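Local coordinates for protein uncharacterized CONSERVED DOMAIN PROTEIN (Vibrio cholerae, PDB 3LKV) that probably serves as the substrate-binding component of an ABC transporter, holding a phenylalanine molecule in the cleft between its two lobes, at residues 123-128 with 239-244; 147-152 with 176-181; 151-156 with 201-206. All blocks are in the same frame, centred on the assembly; numbering follows the deposited sequence.

Interaction 1. Residues 123-128 with 239-244. With PHE (phenylalanine), chain B.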
loop_
_atom_site.group_PDB
_atom_site.type_symbol
_atom_site.label_atom_id
_atom_site.label_comp_id
_atom_site.label_asym_id
_atom_site.label_seq_id
_atom_site.Cartn_x
_atom_site.Cartn_y
_atom_site.Cartn_z
ATOM N N LEU A 123 -0.186 -3.840 -27.367
ATOM C CA LEU A 123 -0.784 -3.582 -28.668
ATOM C C LEU A 123 -1.975 -4.510 -28.867
ATOM O O LEU A 123 -1.790 -5.674 -28.770
ATOM C CB LEU A 123 0.225 -3.806 -29.782
ATOM C CG LEU A 123 -0.391 -3.669 -31.190
ATOM C CD1 LEU A 123 -0.956 -2.264 -31.367
ATOM C CD2 LEU A 123 0.622 -3.990 -32.306
ATOM N N SER A 124 -3.194 -3.976 -29.058
ATOM C CA SER A 124 -4.393 -4.790 -29.225
ATOM C C SER A 124 -4.402 -5.512 -30.563
ATOM O O SER A 124 -4.046 -4.939 -31.550
ATOM C CB SER A 124 -5.597 -3.881 -29.229
ATOM O OG SER A 124 -5.743 -3.257 -27.987
ATOM N N PRO A 125 -4.838 -6.766 -30.599
ATOM C CA PRO A 125 -5.067 -7.411 -31.900
ATOM C C PRO A 125 -6.429 -6.970 -32.478
ATOM O O PRO A 125 -7.454 -7.679 -32.382
ATOM C CB PRO A 125 -5.090 -8.903 -31.537
ATOM C CG PRO A 125 -5.701 -8.907 -30.126
ATOM C CD PRO A 125 -5.357 -7.575 -29.472
ATOM N N VAL A 126 -6.439 -5.791 -33.071
ATOM C CA VAL A 126 -7.690 -5.188 -33.538
ATOM C C VAL A 126 -8.407 -6.108 -34.585
ATOM O O VAL A 126 -9.609 -6.333 -34.497
ATOM C CB VAL A 126 -7.396 -3.766 -34.078
ATOM C CG1 VAL A 126 -8.627 -3.111 -34.767
ATOM C CG2 VAL A 126 -6.820 -2.910 -32.938
ATOM N N GLU A 127 -7.654 -6.622 -35.560
ATOM C CA GLU A 127 -8.202 -7.530 -36.582
ATOM C C GLU A 127 -8.942 -8.701 -35.935
ATOM O O GLU A 127 -10.077 -9.051 -36.283
ATOM C CB GLU A 127 -7.071 -8.059 -37.487
ATOM C CG GLU A 127 -7.467 -9.206 -38.502
ATOM C CD GLU A 127 -8.464 -8.782 -39.586
ATOM O OE1 GLU A 127 -8.994 -9.698 -40.283
ATOM O OE2 GLU A 127 -8.730 -7.554 -39.748
ATOM N N GLN A 128 -8.300 -9.292 -34.957
ATOM C CA GLN A 128 -8.923 -10.377 -34.238
ATOM C C GLN A 128 -10.204 -9.904 -33.503
ATOM O O GLN A 128 -11.205 -10.618 -33.472
ATOM C CB GLN A 128 -7.875 -10.997 -33.324
ATOM C CG GLN A 128 -8.195 -12.308 -32.728
ATOM C CD GLN A 128 -7.061 -12.851 -31.817
ATOM O OE1 GLN A 128 -5.962 -12.283 -31.727
ATOM N NE2 GLN A 128 -7.341 -13.965 -31.158
ATOM N N LEU A 239 -11.775 -9.263 -25.361
ATOM C CA LEU A 239 -10.606 -10.101 -25.621
ATOM C C LEU A 239 -9.333 -9.343 -25.244
ATOM O O LEU A 239 -8.600 -8.849 -26.102
ATOM C CB LEU A 239 -10.590 -10.570 -27.083
ATOM C CG LEU A 239 -9.500 -11.554 -27.474
ATOM C CD1 LEU A 239 -9.746 -12.876 -26.738
ATOM C CD2 LEU A 239 -9.441 -11.755 -28.997
ATOM N N GLY A 240 -9.082 -9.246 -23.953
ATOM C CA GLY A 240 -8.014 -8.373 -23.462
ATOM C C GLY A 240 -6.840 -9.124 -22.873
ATOM O O GLY A 240 -6.908 -10.332 -22.628
ATOM N N PHE A 241 -5.766 -8.396 -22.618
ATOM C CA PHE A 241 -4.592 -8.974 -21.947
ATOM C C PHE A 241 -4.823 -9.025 -20.457
ATOM O O PHE A 241 -5.790 -8.453 -19.921
ATOM C CB PHE A 241 -3.342 -8.129 -22.217
ATOM C CG PHE A 241 -2.984 -8.050 -23.660
ATOM C CD1 PHE A 241 -2.560 -9.172 -24.322
ATOM C CD2 PHE A 241 -3.112 -6.863 -24.368
ATOM C CE1 PHE A 241 -2.264 -9.114 -25.707
ATOM C CE2 PHE A 241 -2.794 -6.811 -25.699
ATOM C CZ PHE A 241 -2.381 -7.946 -26.383
ATOM N N ASP A 242 -3.910 -9.722 -19.799
ATOM C CA ASP A 242 -3.889 -9.826 -18.353
ATOM C C ASP A 242 -2.897 -8.756 -17.869
ATOM O O ASP A 242 -1.696 -8.946 -17.944
ATOM C CB ASP A 242 -3.449 -11.245 -17.932
ATOM C CG ASP A 242 -3.364 -11.404 -16.421
ATOM O OD1 ASP A 242 -3.372 -10.386 -15.675
ATOM O OD2 ASP A 242 -3.288 -12.559 -15.981
ATOM N N TYR A 243 -3.409 -7.620 -17.422
ATOM C CA TYR A 243 -2.525 -6.492 -17.119
ATOM C C TYR A 243 -1.696 -6.764 -15.846
ATOM O O TYR A 243 -0.610 -6.214 -15.690
ATOM C CB TYR A 243 -3.303 -5.165 -17.080
ATOM C CG TYR A 243 -3.621 -4.688 -18.461
ATOM C CD1 TYR A 243 -4.807 -5.048 -19.102
ATOM C CD2 TYR A 243 -2.714 -3.924 -19.157
ATOM C CE1 TYR A 243 -5.058 -4.621 -20.420
ATOM C CE2 TYR A 243 -2.940 -3.511 -20.442
ATOM C CZ TYR A 243 -4.099 -3.865 -21.096
ATOM O OH TYR A 243 -4.324 -3.425 -22.383
ATOM N N TYR A 244 -2.200 -7.616 -14.940
ATOM C CA TYR A 244 -1.405 -7.952 -13.746
ATOM C C TYR A 244 -0.120 -8.645 -14.216
ATOM O O TYR A 244 0.941 -8.286 -13.789
ATOM C CB TYR A 244 -2.206 -8.789 -12.741
ATOM C CG TYR A 244 -1.398 -9.243 -11.568
ATOM C CD1 TYR A 244 -1.253 -8.445 -10.453
ATOM C CD2 TYR A 244 -0.775 -10.472 -11.564
ATOM C CE1 TYR A 244 -0.491 -8.852 -9.357
ATOM C CE2 TYR A 244 -0.032 -10.907 -10.454
ATOM C CZ TYR A 244 0.121 -10.083 -9.366
ATOM O OH TYR A 244 0.873 -10.494 -8.269
HETATM N N PHE B . -2.391 0.833 -23.728
HETATM C CA PHE B . -2.940 2.123 -23.147
HETATM C C PHE B . -1.923 3.264 -23.424
HETATM O O PHE B . -1.073 3.071 -24.341
HETATM C CB PHE B . -3.291 1.981 -21.658
HETATM C CG PHE B . -4.597 1.229 -21.415
HETATM C CD1 PHE B . -5.833 1.839 -21.700
HETATM C CD2 PHE B . -4.599 -0.063 -20.939
HETATM C CE1 PHE B . -7.001 1.171 -21.520
HETATM C CE2 PHE B . -5.767 -0.736 -20.744
HETATM C CZ PHE B . -6.981 -0.149 -21.034
HETATM O OXT PHE B . -1.926 4.360 -22.820
#
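The edge of the Phe241 ring meets the backbone carbonyl of Leu123 where two of the segments linking the lobes of this periplasmic-binding-protein fold run past each other. Residues 123-128 lead from strand 117-121 of one sheet into helix 126-136 of the other lobe, and residues 239-244 return from strand 237-240 to helix 243-258. Leu123 O lies in the plane of the ring, 3.3 Å from Phe241 CZ and 3.4 Å from Phe241 CE2, an approach that sets the partly positive rim hydrogens of the ring against the carbonyl oxygen. The Phe241 CG is anti to its carbonyl carbon (chi1 -61°), which carries the ring across to the neighbouring segment. Pro125 adds an apolar touch, its CD 4.3 Å from Phe241 CZ. Farther along, the extended Gln128 side chain crosses that of Leu239 at about a right angle, and Leu239 CD2 sits 3.7 Å from Gln128 NE2. No hydrogen bond joins the two segments directly, but His129, one residue beyond, bonds through NE2 to Leu239 O.

In the next shell, Pro125 centres an inverse gamma turn and occupies the N-cap position of helix 126-136. Asp242 caps helix 243-258, although its OD1 bond from Tyr244 N is weak. Asp122 bonds to Tyr243 OH through OD2, which also binds the ligand, thereby tying a pocket residue to the start of the other linker. The Tyr243 ring lies close to the bound phenylalanine, with Tyr243 OH 3.5 Å from the ligand CE2.

Interaction 2. Residues 147-152 with 176-181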
loop_
_atom_site.group_PDB
_atom_site.type_symbol
_atom_site.label_atom_id
_atom_site.label_comp_id
_atom_site.label_asym_id
_atom_site.label_seq_id
_atom_site.Cartn_x
_atom_site.Cartn_y
_atom_site.Cartn_z
ATOM N N TYR A 147 -13.022 7.783 -29.198
ATOM C CA TYR A 147 -11.613 7.821 -28.862
ATOM C C TYR A 147 -11.143 9.239 -28.650
ATOM O O TYR A 147 -11.837 10.195 -28.967
ATOM C CB TYR A 147 -10.795 7.143 -29.956
ATOM C CG TYR A 147 -10.641 7.953 -31.184
ATOM C CD1 TYR A 147 -9.530 8.774 -31.363
ATOM C CD2 TYR A 147 -11.566 7.889 -32.205
ATOM C CE1 TYR A 147 -9.369 9.509 -32.529
ATOM C CE2 TYR A 147 -11.414 8.633 -33.363
ATOM C CZ TYR A 147 -10.328 9.437 -33.517
ATOM O OH TYR A 147 -10.171 10.159 -34.669
ATOM N N ASN A 148 -9.974 9.345 -28.049
ATOM C CA ASN A 148 -9.364 10.633 -27.708
ATOM C C ASN A 148 -8.172 10.869 -28.627
ATOM O O ASN A 148 -7.166 10.175 -28.544
ATOM C CB ASN A 148 -8.923 10.693 -26.239
ATOM C CG ASN A 148 -8.336 12.076 -25.846
ATOM O OD1 ASN A 148 -8.012 12.911 -26.701
ATOM N ND2 ASN A 148 -8.274 12.326 -24.562
ATOM N N PRO A 149 -8.297 11.854 -29.531
ATOM C CA PRO A 149 -7.263 12.058 -30.510
ATOM C C PRO A 149 -6.001 12.635 -29.888
ATOM O O PRO A 149 -4.986 12.563 -30.527
ATOM C CB PRO A 149 -7.891 13.024 -31.515
ATOM C CG PRO A 149 -8.874 13.776 -30.754
ATOM C CD PRO A 149 -9.409 12.799 -29.707
ATOM N N GLY A 150 -6.051 13.102 -28.645
ATOM C CA GLY A 150 -4.846 13.489 -27.875
ATOM C C GLY A 150 -4.037 12.311 -27.354
ATOM O O GLY A 150 -2.948 12.505 -26.867
ATOM N N GLU A 151 -4.544 11.077 -27.472
ATOM C CA GLU A 151 -3.801 9.913 -27.029
ATOM C C GLU A 151 -3.203 9.133 -28.198
ATOM O O GLU A 151 -3.925 8.481 -28.960
ATOM C CB GLU A 151 -4.714 8.982 -26.245
ATOM C CG GLU A 151 -5.125 9.458 -24.854
ATOM C CD GLU A 151 -5.905 8.357 -24.065
ATOM O OE1 GLU A 151 -5.540 7.140 -24.055
ATOM O OE2 GLU A 151 -6.878 8.755 -23.409
ATOM N N ALA A 152 -1.879 9.104 -28.284
ATOM C CA ALA A 152 -1.232 8.469 -29.433
ATOM C C ALA A 152 -1.626 6.997 -29.505
ATOM O O ALA A 152 -1.686 6.405 -30.588
ATOM C CB ALA A 152 0.337 8.648 -29.413
ATOM N N THR A 176 -15.144 11.726 -31.232
ATOM C CA THR A 176 -14.032 11.944 -30.341
ATOM C C THR A 176 -14.511 12.476 -29.024
ATOM O O THR A 176 -15.568 13.057 -28.945
ATOM C CB THR A 176 -12.958 12.867 -30.931
ATOM O OG1 THR A 176 -13.540 14.109 -31.297
ATOM C CG2 THR A 176 -12.335 12.188 -32.129
ATOM N N ALA A 177 -13.709 12.227 -27.993
ATOM C CA ALA A 177 -13.948 12.717 -26.657
ATOM C C ALA A 177 -12.604 13.204 -26.148
ATOM O O ALA A 177 -11.662 12.434 -26.064
ATOM C CB ALA A 177 -14.483 11.572 -25.777
ATOM N N LEU A 178 -12.506 14.488 -25.854
ATOM C CA LEU A 178 -11.246 15.078 -25.434
ATOM C C LEU A 178 -10.930 14.836 -23.961
ATOM O O LEU A 178 -9.806 15.018 -23.531
ATOM C CB LEU A 178 -11.264 16.598 -25.692
ATOM C CG LEU A 178 -11.570 16.972 -27.166
ATOM C CD1 LEU A 178 -11.585 18.500 -27.340
ATOM C CD2 LEU A 178 -10.557 16.302 -28.131
ATOM N N LYS A 179 -11.932 14.518 -23.174
ATOM C CA LYS A 179 -11.723 14.212 -21.786
ATOM C C LYS A 179 -12.840 13.274 -21.370
ATOM O O LYS A 179 -13.834 13.119 -22.094
ATOM C CB LYS A 179 -11.716 15.490 -20.952
ATOM C CG LYS A 179 -12.907 16.303 -21.165
ATOM C CD LYS A 179 -12.762 17.667 -20.479
ATOM C CE LYS A 179 -14.119 18.403 -20.533
ATOM N NZ LYS A 179 -14.661 18.492 -21.946
ATOM N N SER A 180 -12.651 12.611 -20.235
ATOM C CA SER A 180 -13.523 11.519 -19.905
ATOM C C SER A 180 -14.950 11.916 -19.677
ATOM O O SER A 180 -15.807 11.125 -19.904
ATOM C CB SER A 180 -12.978 10.661 -18.764
ATOM O OG SER A 180 -12.610 11.413 -17.662
ATOM N N ALA A 181 -15.195 13.150 -19.294
ATOM C CA ALA A 181 -16.532 13.622 -19.079
ATOM C C ALA A 181 -17.304 13.809 -20.388
ATOM O O ALA A 181 -18.478 13.949 -20.325
ATOM C CB ALA A 181 -16.539 14.960 -18.247
#
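Tyr147 and Thr176 form a parallel beta bridge with their CA atoms 5.0 Å apart, a pairing in which Ala177 N donates to Tyr147 O over 2.9 Å. The same carbonyl oxygen also receives a CA-H...O contact from Thr176 CA. On the face of the sheet that carries both side chains, Tyr147 and Thr176 lie side by side and point the same way. Thr176 CG2 rests over one face of the tyrosine ring in a CH-pi contact, 4.0 Å from the ring centroid and displaced toward its rim. The Tyr147 CG stands between its backbone N and carbonyl carbon (chi1 75°), bringing the ring alongside the threonine.

Strands 142-147 and 171-176 are joined through helix 152-167 as a beta-alpha-beta crossover, and the contact links the C-terminal ends of both strands, with 171-176 outermost in its sheet. Beyond the bridge, Asn148 bends the chain into an Asx turn: its OD1 accepts from Gly150 N over 2.8 Å, the donor lying above the carbonyl plane. Thr204 OG1 takes a hydrogen bond from Asn148 ND2 at the amide's other end. Pro149 completes the join by setting CD against Thr176 CB at 3.8 Å and crossing Leu178, whose CD2 lies 4.0 Å from Pro149 CD.

Interaction 3. Residues 151-156 with 201-206. With PHE (phenylalanine), chain B.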
loop_
_atom_site.group_PDB
_atom_site.type_symbol
_atom_site.label_atom_id
_atom_site.label_comp_id
_atom_site.label_asym_id
_atom_site.label_seq_id
_atom_site.Cartn_x
_atom_site.Cartn_y
_atom_site.Cartn_z
ATOM N N GLU A 151 -4.544 11.077 -27.472
ATOM C CA GLU A 151 -3.801 9.913 -27.029
ATOM C C GLU A 151 -3.203 9.133 -28.198
ATOM O O GLU A 151 -3.925 8.481 -28.960
ATOM C CB GLU A 151 -4.714 8.982 -26.245
ATOM C CG GLU A 151 -5.125 9.458 -24.854
ATOM C CD GLU A 151 -5.905 8.357 -24.065
ATOM O OE1 GLU A 151 -5.540 7.140 -24.055
ATOM O OE2 GLU A 151 -6.878 8.755 -23.409
ATOM N N ALA A 152 -1.879 9.104 -28.284
ATOM C CA ALA A 152 -1.232 8.469 -29.433
ATOM C C ALA A 152 -1.626 6.997 -29.505
ATOM O O ALA A 152 -1.686 6.405 -30.588
ATOM C CB ALA A 152 0.337 8.648 -29.413
ATOM N N ASN A 153 -1.864 6.380 -28.359
ATOM C CA ASN A 153 -2.353 5.005 -28.396
ATOM C C ASN A 153 -3.667 4.862 -29.148
ATOM O O ASN A 153 -3.816 3.915 -29.938
ATOM C CB ASN A 153 -2.533 4.376 -27.004
ATOM C CG ASN A 153 -3.158 5.281 -26.062
ATOM O OD1 ASN A 153 -2.612 6.370 -25.785
ATOM N ND2 ASN A 153 -4.322 4.886 -25.531
ATOM N N ALA A 154 -4.591 5.814 -28.930
ATOM C CA ALA A 154 -5.902 5.737 -29.589
ATOM C C ALA A 154 -5.727 5.938 -31.096
ATOM O O ALA A 154 -6.358 5.248 -31.893
ATOM C CB ALA A 154 -6.894 6.766 -29.011
ATOM N N VAL A 155 -4.866 6.878 -31.472
ATOM C CA VAL A 155 -4.610 7.192 -32.872
ATOM C C VAL A 155 -4.035 5.972 -33.557
ATOM O O VAL A 155 -4.559 5.532 -34.596
ATOM C CB VAL A 155 -3.724 8.448 -33.033
ATOM C CG1 VAL A 155 -3.272 8.683 -34.558
ATOM C CG2 VAL A 155 -4.479 9.685 -32.503
ATOM N N SER A 156 -3.035 5.334 -32.955
ATOM C CA SER A 156 -2.484 4.107 -33.554
ATOM C C SER A 156 -3.571 3.034 -33.689
ATOM O O SER A 156 -3.663 2.367 -34.711
ATOM C CB SER A 156 -1.330 3.565 -32.709
ATOM O OG SER A 156 -0.310 4.529 -32.572
ATOM N N ILE A 201 -8.672 0.363 -26.290
ATOM C CA ILE A 201 -7.587 0.629 -25.346
ATOM C C ILE A 201 -7.217 2.107 -25.409
ATOM O O ILE A 201 -6.218 2.534 -26.050
ATOM C CB ILE A 201 -6.404 -0.316 -25.622
ATOM C CG1 ILE A 201 -6.877 -1.758 -25.481
ATOM C CG2 ILE A 201 -5.146 -0.045 -24.681
ATOM C CD1 ILE A 201 -7.493 -2.124 -24.092
ATOM N N ASP A 202 -8.038 2.871 -24.711
ATOM C CA ASP A 202 -7.885 4.307 -24.609
ATOM C C ASP A 202 -8.182 4.645 -23.155
ATOM O O ASP A 202 -9.188 4.205 -22.632
ATOM C CB ASP A 202 -8.915 4.934 -25.552
ATOM C CG ASP A 202 -9.093 6.434 -25.401
ATOM O OD1 ASP A 202 -9.334 6.931 -24.258
ATOM O OD2 ASP A 202 -9.052 7.126 -26.490
ATOM N N ASN A 203 -7.327 5.456 -22.534
ATOM C CA ASN A 203 -7.465 5.827 -21.120
ATOM C C ASN A 203 -8.677 6.689 -20.780
ATOM O O ASN A 203 -9.256 6.569 -19.713
ATOM C CB ASN A 203 -6.172 6.543 -20.671
ATOM C CG ASN A 203 -4.956 5.632 -20.780
ATOM O OD1 ASN A 203 -4.846 4.646 -20.013
ATOM N ND2 ASN A 203 -4.068 5.910 -21.749
ATOM N N THR A 204 -9.066 7.550 -21.709
ATOM C CA THR A 204 -10.242 8.385 -21.563
ATOM C C THR A 204 -11.490 7.534 -21.595
ATOM O O THR A 204 -12.367 7.692 -20.753
ATOM C CB THR A 204 -10.351 9.413 -22.694
ATOM O OG1 THR A 204 -9.082 10.092 -22.870
ATOM C CG2 THR A 204 -11.459 10.439 -22.370
ATOM N N VAL A 205 -11.582 6.630 -22.551
ATOM C CA VAL A 205 -12.680 5.641 -22.554
ATOM C C VAL A 205 -12.676 4.785 -21.293
ATOM O O VAL A 205 -13.693 4.685 -20.615
ATOM C CB VAL A 205 -12.660 4.723 -23.813
ATOM C CG1 VAL A 205 -13.730 3.581 -23.711
ATOM C CG2 VAL A 205 -12.930 5.558 -25.081
ATOM N N ALA A 206 -11.516 4.204 -20.954
ATOM C CA ALA A 206 -11.411 3.345 -19.775
ATOM C C ALA A 206 -11.906 4.082 -18.527
ATOM O O ALA A 206 -12.590 3.516 -17.719
ATOM C CB ALA A 206 -9.959 2.803 -19.569
HETATM N N PHE B . -2.391 0.833 -23.728
HETATM C CA PHE B . -2.940 2.123 -23.147
HETATM C C PHE B . -1.923 3.264 -23.424
HETATM O O PHE B . -1.073 3.071 -24.341
HETATM C CB PHE B . -3.291 1.981 -21.658
HETATM C CG PHE B . -4.597 1.229 -21.415
HETATM C CD1 PHE B . -5.833 1.839 -21.700
HETATM C CD2 PHE B . -4.599 -0.063 -20.939
HETATM C CE1 PHE B . -7.001 1.171 -21.520
HETATM C CE2 PHE B . -5.767 -0.736 -20.744
HETATM C CZ PHE B . -6.981 -0.149 -21.034
HETATM O OXT PHE B . -1.926 4.360 -22.820
#
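Hydrogen bonds to the carboxylate of Glu151 dominate this buried contact. Its OE1 accepts from Asn203 N on the syn lone pair at 2.9 Å, from Asn203 ND2 above the carboxylate plane, and from Asn153 ND2 on the anti side. OE2 takes Thr204 N with its syn lone pair, while Thr204 OG1 donates over 2.6 Å, nearly along the C-O axis. Five bonds therefore hold the group's rotation. Asn153 ND2 also reaches Ile201 O at 3.1 Å, with both of its acceptors in the amide plane.

In the mixed-sheet lobe, the N-terminal ends of helices 152-167 and 203-207 converge here, with Glu151 and Asp202 at their N-cap positions. Asp202 OD1 caps its own helix by accepting from Val205 N at 2.8 Å. As for like charges, Glu151 OE2 and Asp202 OD1 lie only 3.2 Å apart, a closeness that the two helix starts may ease.

Ala154 adds a van der Waals contact, its CB 3.3 Å from Asp202 OD2. Ligand contacts come from both segments: Asn203 ND2, besides binding Glu151, donates to the phenylalanine OXT at 2.9 Å, and Asn153 CB lies 3.3 Å from the ligand O. Ile201 CD1 packs near the ligand CZ.

From the N terminus, the chain first reaches residues 123-128, which open the long loop that interaction 1 closes at 239-244. Within that loop lie interactions 2 and 3. They start from overlapping residues, sharing Glu151 and Ala152, and close in turn at 176-181 and 201-206. Interaction 1 pairs two linkers between the lobes, interaction 2 joins the ends of neighbouring strands, and interaction 3 brings two helix starts together at the ligand. Asn148 ties the last two together, its backbone N donating to Asp202 OD2. Ser124 packs on Ile201, joining interaction 1 to interaction 3, and both touch the bound phenylalanine.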